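Local coordinates for protein inosine-uridine preferring nucleoside hydrolase (PDB 6BA1) that belongs to the nucleoside hydrolase family and folds as an alpha/beta protein built around a largely parallel sheet, with a bound calcium ion, at residues A[30-35]-A[61-66]; A[86-91]-A[228-233]. One frame throughout, in Å; residues are numbered along the deposited sequence.

Contact 1: residues A[30-35]-A[61-66]; sequences MELIGI and PEVKVY
In the beta-alpha-beta unit formed by strand 31-37, helix 44-57 and strand 64-67, Gly34 pairs with Lys64 and Ile35 with Val65 in parallel register at one border of the main sheet. Two backbone bonds tie the strands, both made by Ile35: its N donates to Lys64 O at 3.2 Å, and its O accepts from Tyr66 N at 3.1 Å. The same carbonyl oxygen also receives a CA-H...O contact from Val65 CA at 3.4 Å, so two neighbouring residues of the outer strand converge on it.

The side chains on the face of Ile35 and Val65 turn to helix 44-57. Val63, just before its strand, works as a fork. One methyl, CG1, stands anti to the backbone N (chi1 174°) and meets the CD1 end of Ile35 at 3.6 Å; the other, CG2, touches Leu32 CD2 at 4.1 Å, the two side chains crossing at about a right angle. Ile33 has backbone angles near the helical region (phi -74°, psi -50°), an interruption of the strand's alternation that is consistent with Leu32 and Ile35 both reaching Val63. Further along, Ile35 CB lies against Val65 CG2 at 4.3 Å. Branched aliphatic residues suit these buried positions by filling them with methyl groups.

On the Gly34 and Lys64 side, Gly34 CA lies at the edge of the Tyr66 ring, near the ring plane, a close approach that suits a residue without a side chain. Tyr66 also stacks with Phe113 of helix 110-121, and Ile33 touches that helix too. Two backbone hydrogen bonds thus set direction and register, while the aliphatic cluster of Leu32, Ile35, Val63 and Val65 adds apolar burial, a combination that should hold the outer strand in place.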
loop_
_atom_site.group_PDB
_atom_site.type_symbol
_atom_site.label_atom_id
_atom_site.label_comp_id
_atom_site.label_asym_id
_atom_site.label_seq_id
_atom_site.Cartn_x
_atom_site.Cartn_y
_atom_site.Cartn_z
ATOM N N MET A 30 11.864 3.152 28.801
ATOM C CA MET A 30 11.607 4.563 28.532
ATOM C C MET A 30 11.224 5.276 29.811
ATOM O O MET A 30 10.574 4.688 30.672
ATOM C CB MET A 30 10.438 4.707 27.539
ATOM C CG MET A 30 10.548 3.892 26.264
ATOM S SD MET A 30 11.437 4.749 24.957
ATOM C CE MET A 30 10.116 5.048 23.792
ATOM N N GLU A 31 11.634 6.537 29.930
ATOM C CA GLU A 31 11.062 7.452 30.920
ATOM C C GLU A 31 10.029 8.294 30.191
ATOM O O GLU A 31 10.373 9.032 29.270
ATOM C CB GLU A 31 12.133 8.353 31.548
ATOM C CG GLU A 31 11.601 9.180 32.723
ATOM C CD GLU A 31 12.647 10.024 33.428
ATOM O OE1 GLU A 31 13.674 10.333 32.794
ATOM O OE2 GLU A 31 12.420 10.385 34.614
ATOM N N LEU A 32 8.766 8.169 30.587
ATOM C CA LEU A 32 7.695 8.999 30.042
ATOM C C LEU A 32 7.838 10.413 30.608
ATOM O O LEU A 32 7.514 10.639 31.765
ATOM C CB LEU A 32 6.325 8.402 30.373
ATOM C CG LEU A 32 5.068 9.196 30.014
ATOM C CD1 LEU A 32 5.099 9.729 28.605
ATOM C CD2 LEU A 32 3.819 8.364 30.246
ATOM N N ILE A 33 8.322 11.348 29.785
ATOM C CA ILE A 33 8.577 12.723 30.219
ATOM C C ILE A 33 7.258 13.475 30.382
ATOM O O ILE A 33 7.043 14.141 31.397
ATOM C CB ILE A 33 9.439 13.540 29.225
ATOM C CG1 ILE A 33 10.756 12.846 28.903
ATOM C CG2 ILE A 33 9.763 14.922 29.810
ATOM C CD1 ILE A 33 11.441 13.412 27.669
ATOM N N GLY A 34 6.409 13.403 29.364
ATOM C CA GLY A 34 5.129 14.091 29.384
ATOM C C GLY A 34 4.107 13.549 28.406
ATOM O O GLY A 34 4.437 12.797 27.502
ATOM N N ILE A 35 2.858 13.937 28.622
ATOM C CA ILE A 35 1.746 13.587 27.761
ATOM C C ILE A 35 1.257 14.877 27.138
ATOM O O ILE A 35 0.645 15.695 27.799
ATOM C CB ILE A 35 0.613 12.894 28.548
ATOM C CG1 ILE A 35 1.079 11.511 29.003
ATOM C CG2 ILE A 35 -0.655 12.784 27.711
ATOM C CD1 ILE A 35 0.153 10.815 29.964
ATOM N N PRO A 61 2.275 10.362 39.204
ATOM C CA PRO A 61 1.883 11.764 39.079
ATOM C C PRO A 61 3.019 12.716 38.688
ATOM O O PRO A 61 2.791 13.915 38.676
ATOM C CB PRO A 61 1.362 12.114 40.487
ATOM C CG PRO A 61 1.496 10.876 41.319
ATOM C CD PRO A 61 2.484 10.008 40.619
ATOM N N GLU A 62 4.220 12.192 38.417
ATOM C CA GLU A 62 5.320 12.990 37.855
ATOM C C GLU A 62 5.128 13.320 36.375
ATOM O O GLU A 62 5.816 14.189 35.840
ATOM C CB GLU A 62 6.690 12.301 38.077
ATOM C CG GLU A 62 7.164 11.273 37.043
ATOM C CD GLU A 62 6.455 9.926 37.110
ATOM O OE1 GLU A 62 5.446 9.813 37.836
ATOM O OE2 GLU A 62 6.914 8.973 36.433
ATOM N N VAL A 63 4.217 12.611 35.709
ATOM C CA VAL A 63 3.979 12.795 34.281
ATOM C C VAL A 63 3.284 14.133 34.056
ATOM O O VAL A 63 2.127 14.302 34.399
ATOM C CB VAL A 63 3.147 11.639 33.687
ATOM C CG1 VAL A 63 2.793 11.915 32.230
ATOM C CG2 VAL A 63 3.898 10.321 33.818
ATOM N N LYS A 64 4.009 15.069 33.465
ATOM C CA LYS A 64 3.553 16.438 33.269
ATOM C C LYS A 64 2.752 16.504 31.977
ATOM O O LYS A 64 3.264 16.165 30.907
ATOM C CB LYS A 64 4.741 17.394 33.208
ATOM C CG LYS A 64 5.714 17.213 34.362
ATOM C CD LYS A 64 6.660 18.387 34.561
ATOM C CE LYS A 64 8.027 17.955 35.137
ATOM N NZ LYS A 64 8.496 18.935 36.140
ATOM N N VAL A 65 1.497 16.932 32.076
ATOM C CA VAL A 65 0.585 16.968 30.933
ATOM C C VAL A 65 0.560 18.370 30.323
ATOM O O VAL A 65 0.188 19.330 30.989
ATOM C CB VAL A 65 -0.837 16.555 31.359
ATOM C CG1 VAL A 65 -1.809 16.652 30.194
ATOM C CG2 VAL A 65 -0.811 15.143 31.938
ATOM N N TYR A 66 0.950 18.475 29.056
ATOM C CA TYR A 66 0.998 19.758 28.348
ATOM C C TYR A 66 -0.233 19.920 27.465
ATOM O O TYR A 66 -0.982 18.976 27.246
ATOM C CB TYR A 66 2.291 19.874 27.541
ATOM C CG TYR A 66 3.520 19.799 28.419
ATOM C CD1 TYR A 66 4.179 20.949 28.837
ATOM C CD2 TYR A 66 4.015 18.570 28.853
ATOM C CE1 TYR A 66 5.309 20.876 29.650
ATOM C CE2 TYR A 66 5.134 18.484 29.665
ATOM C CZ TYR A 66 5.780 19.635 30.062
ATOM O OH TYR A 66 6.894 19.538 30.868
#

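Contact 2: residues A[86-91]-A[228-233]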
loop_
_atom_site.group_PDB
_atom_site.type_symbol
_atom_site.label_atom_id
_atom_site.label_comp_id
_atom_site.label_asym_id
_atom_site.label_seq_id
_atom_site.Cartn_x
_atom_site.Cartn_y
_atom_site.Cartn_z
ATOM N N PHE A 86 -19.735 7.199 21.111
ATOM C CA PHE A 86 -20.273 5.849 21.362
ATOM C C PHE A 86 -19.173 4.858 21.771
ATOM O O PHE A 86 -19.375 4.042 22.676
ATOM C CB PHE A 86 -21.027 5.324 20.131
ATOM C CG PHE A 86 -21.690 3.988 20.349
ATOM C CD1 PHE A 86 -22.967 3.904 20.919
ATOM C CD2 PHE A 86 -21.043 2.808 19.985
ATOM C CE1 PHE A 86 -23.567 2.673 21.130
ATOM C CE2 PHE A 86 -21.648 1.577 20.189
ATOM C CZ PHE A 86 -22.910 1.506 20.763
ATOM N N ILE A 87 -18.030 4.932 21.088
ATOM C CA ILE A 87 -16.907 4.013 21.315
ATOM C C ILE A 87 -16.195 4.313 22.637
ATOM O O ILE A 87 -16.157 3.462 23.534
ATOM C CB ILE A 87 -15.899 4.037 20.134
ATOM C CG1 ILE A 87 -16.572 3.507 18.854
ATOM C CG2 ILE A 87 -14.646 3.220 20.462
ATOM C CD1 ILE A 87 -15.747 3.653 17.589
ATOM N N HIS A 88 -15.644 5.521 22.743
ATOM C CA HIS A 88 -14.846 5.924 23.909
ATOM C C HIS A 88 -15.677 6.545 25.049
ATOM O O HIS A 88 -15.133 6.811 26.122
ATOM C CB HIS A 88 -13.728 6.888 23.486
ATOM C CG HIS A 88 -12.884 6.382 22.357
ATOM N ND1 HIS A 88 -12.927 6.923 21.090
ATOM C CD2 HIS A 88 -11.994 5.362 22.294
ATOM C CE1 HIS A 88 -12.096 6.261 20.302
ATOM N NE2 HIS A 88 -11.508 5.316 21.013
ATOM N N GLY A 89 -16.974 6.765 24.826
ATOM C CA GLY A 89 -17.860 7.350 25.843
ATOM C C GLY A 89 -17.840 8.866 25.848
ATOM O O GLY A 89 -17.150 9.496 25.041
ATOM N N ASP A 90 -18.583 9.450 26.781
ATOM C CA ASP A 90 -18.730 10.908 26.865
ATOM C C ASP A 90 -17.503 11.535 27.516
ATOM O O ASP A 90 -16.910 12.478 26.968
ATOM C CB ASP A 90 -19.999 11.270 27.630
ATOM C CG ASP A 90 -21.233 10.619 27.032
ATOM O OD1 ASP A 90 -21.471 10.796 25.821
ATOM O OD2 ASP A 90 -21.948 9.912 27.767
ATOM N N ASN A 91 -17.112 10.993 28.670
ATOM C CA ASN A 91 -15.848 11.369 29.315
ATOM C C ASN A 91 -14.588 10.960 28.522
ATOM O O ASN A 91 -13.521 11.527 28.744
ATOM C CB ASN A 91 -15.777 10.849 30.770
ATOM C CG ASN A 91 -15.818 9.328 30.874
ATOM O OD1 ASN A 91 -15.787 8.620 29.875
ATOM N ND2 ASN A 91 -15.888 8.822 32.106
ATOM N N ASP A 228 -13.879 -2.740 28.841
ATOM C CA ASP A 228 -15.140 -3.478 28.667
ATOM C C ASP A 228 -16.245 -2.618 28.043
ATOM O O ASP A 228 -17.087 -3.144 27.322
ATOM C CB ASP A 228 -15.607 -4.104 29.995
ATOM C CG ASP A 228 -14.769 -5.319 30.412
ATOM O OD1 ASP A 228 -13.732 -5.609 29.760
ATOM O OD2 ASP A 228 -15.142 -5.984 31.398
ATOM N N PHE A 229 -16.252 -1.312 28.316
ATOM C CA PHE A 229 -17.110 -0.361 27.579
ATOM C C PHE A 229 -16.690 -0.303 26.109
ATOM O O PHE A 229 -17.532 -0.277 25.210
ATOM C CB PHE A 229 -17.046 1.044 28.196
ATOM C CG PHE A 229 -18.014 2.023 27.578
ATOM C CD1 PHE A 229 -17.684 2.712 26.399
ATOM C CD2 PHE A 229 -19.258 2.266 28.157
ATOM C CE1 PHE A 229 -18.564 3.611 25.830
ATOM C CE2 PHE A 229 -20.144 3.172 27.591
ATOM C CZ PHE A 229 -19.800 3.843 26.425
ATOM N N TYR A 230 -15.380 -0.264 25.896
ATOM C CA TYR A 230 -14.756 -0.232 24.570
ATOM C C TYR A 230 -15.051 -1.503 23.758
ATOM O O TYR A 230 -15.262 -1.423 22.546
ATOM C CB TYR A 230 -13.249 -0.031 24.753
ATOM C CG TYR A 230 -12.412 0.251 23.520
ATOM C CD1 TYR A 230 -12.666 1.346 22.696
ATOM C CD2 TYR A 230 -11.298 -0.538 23.232
ATOM C CE1 TYR A 230 -11.860 1.618 21.594
ATOM C CE2 TYR A 230 -10.477 -0.272 22.142
ATOM C CZ TYR A 230 -10.763 0.797 21.324
ATOM O OH TYR A 230 -9.956 1.033 20.232
ATOM N N ILE A 231 -15.079 -2.663 24.423
ATOM C CA ILE A 231 -15.419 -3.933 23.758
ATOM C C ILE A 231 -16.914 -4.012 23.414
ATOM O O ILE A 231 -17.270 -4.433 22.311
ATOM C CB ILE A 231 -14.964 -5.169 24.583
ATOM C CG1 ILE A 231 -13.418 -5.225 24.642
ATOM C CG2 ILE A 231 -15.469 -6.468 23.959
ATOM C CD1 ILE A 231 -12.887 -6.003 25.828
ATOM N N LYS A 232 -17.782 -3.620 24.346
ATOM C CA LYS A 232 -19.253 -3.608 24.122
ATOM C C LYS A 232 -19.690 -2.625 23.035
ATOM O O LYS A 232 -20.720 -2.829 22.388
ATOM C CB LYS A 232 -20.033 -3.341 25.418
ATOM C CG LYS A 232 -20.114 -4.559 26.326
ATOM C CD LYS A 232 -21.025 -4.335 27.502
ATOM C CE LYS A 232 -20.864 -5.449 28.535
ATOM N NZ LYS A 232 -21.961 -5.425 29.535
ATOM N N ALA A 233 -18.918 -1.558 22.856
ATOM C CA ALA A 233 -19.074 -0.674 21.705
ATOM C C ALA A 233 -18.642 -1.390 20.422
ATOM O O ALA A 233 -19.359 -1.342 19.420
ATOM C CB ALA A 233 -18.274 0.601 21.900
#
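Phe86, in the last turn of helix 82-88, lays its ring beside Ala233 of helix 218-237. Its CG is anti to the backbone N (chi1 -176°), which carries the ring across to the other helix: CE2 lies 3.9 Å from Ala233 CB, and Ala233 O sits at the ring's edge, in its plane. The small alanine methyl lets the two backbones come close, with Ile87 CA and Ala233 CA 5.2 Å apart. Phe86 O also approaches Phe229 CE1.

Ile87 O lies 3.3 Å from Phe229 CE1, at the edge of that ring and in its plane. The CG2 branch of Ile87, anti to the backbone N, meets the edge of the Tyr230 ring at CE1, 3.4 Å away, and also stands over the centre of the His88 ring, covering one face of it.

The His88 imidazole then runs alongside Tyr230. Their planes are inclined by only 21°, but the rings are slid apart, with centroids 5.7 Å from each other and little overlap; His88 NE2 comes to 3.8 Å from Tyr230 CE1. Both residues also touch Val15 of helix 15-25, and Tyr230 OH makes a weak hydrogen bond to Asp16 OD2. The His88 side chain is about 6 Å from the calcium ion, near but outside the set Asp12, Asp17, Thr130 and Asp248 that forms its site.

Gly89 leaves the helix with positive phi (86°) and an extended psi, where a CB would run into the preceding carbonyl oxygen, so glycine suits the place; its N comes to 3.7 Å from Phe229 CE1. The meeting of the Phe229 edge with Ile87 O at the C-terminal end of helix 82-88 is probably mildly favourable electrostatically; the helices otherwise meet through van der Waals packing of rings and methyls.

Overall arrangement
Contact 1 closes before contact 2 opens, and helix 82-88 follows strand 64-67 in the chain, yet the two sites do not touch: their centres are 25 Å apart and their nearest atoms about 13 Å. Contact 1 is the more buried and lies within the main sheet, joining the two successive strands of one beta-alpha-beta unit. Contact 2 is only partly buried and unites helices separated by well over a hundred residues. Backbone pairing and aliphatic branches hold 30-35 to 61-66, whereas 86-91 and 228-233 rely mainly on aromatic rings, methyls and carbonyl oxygens. Contact 2 is also the nearer to the calcium site; the Ile35 side chain of contact 1 is about 11 Å from the ion.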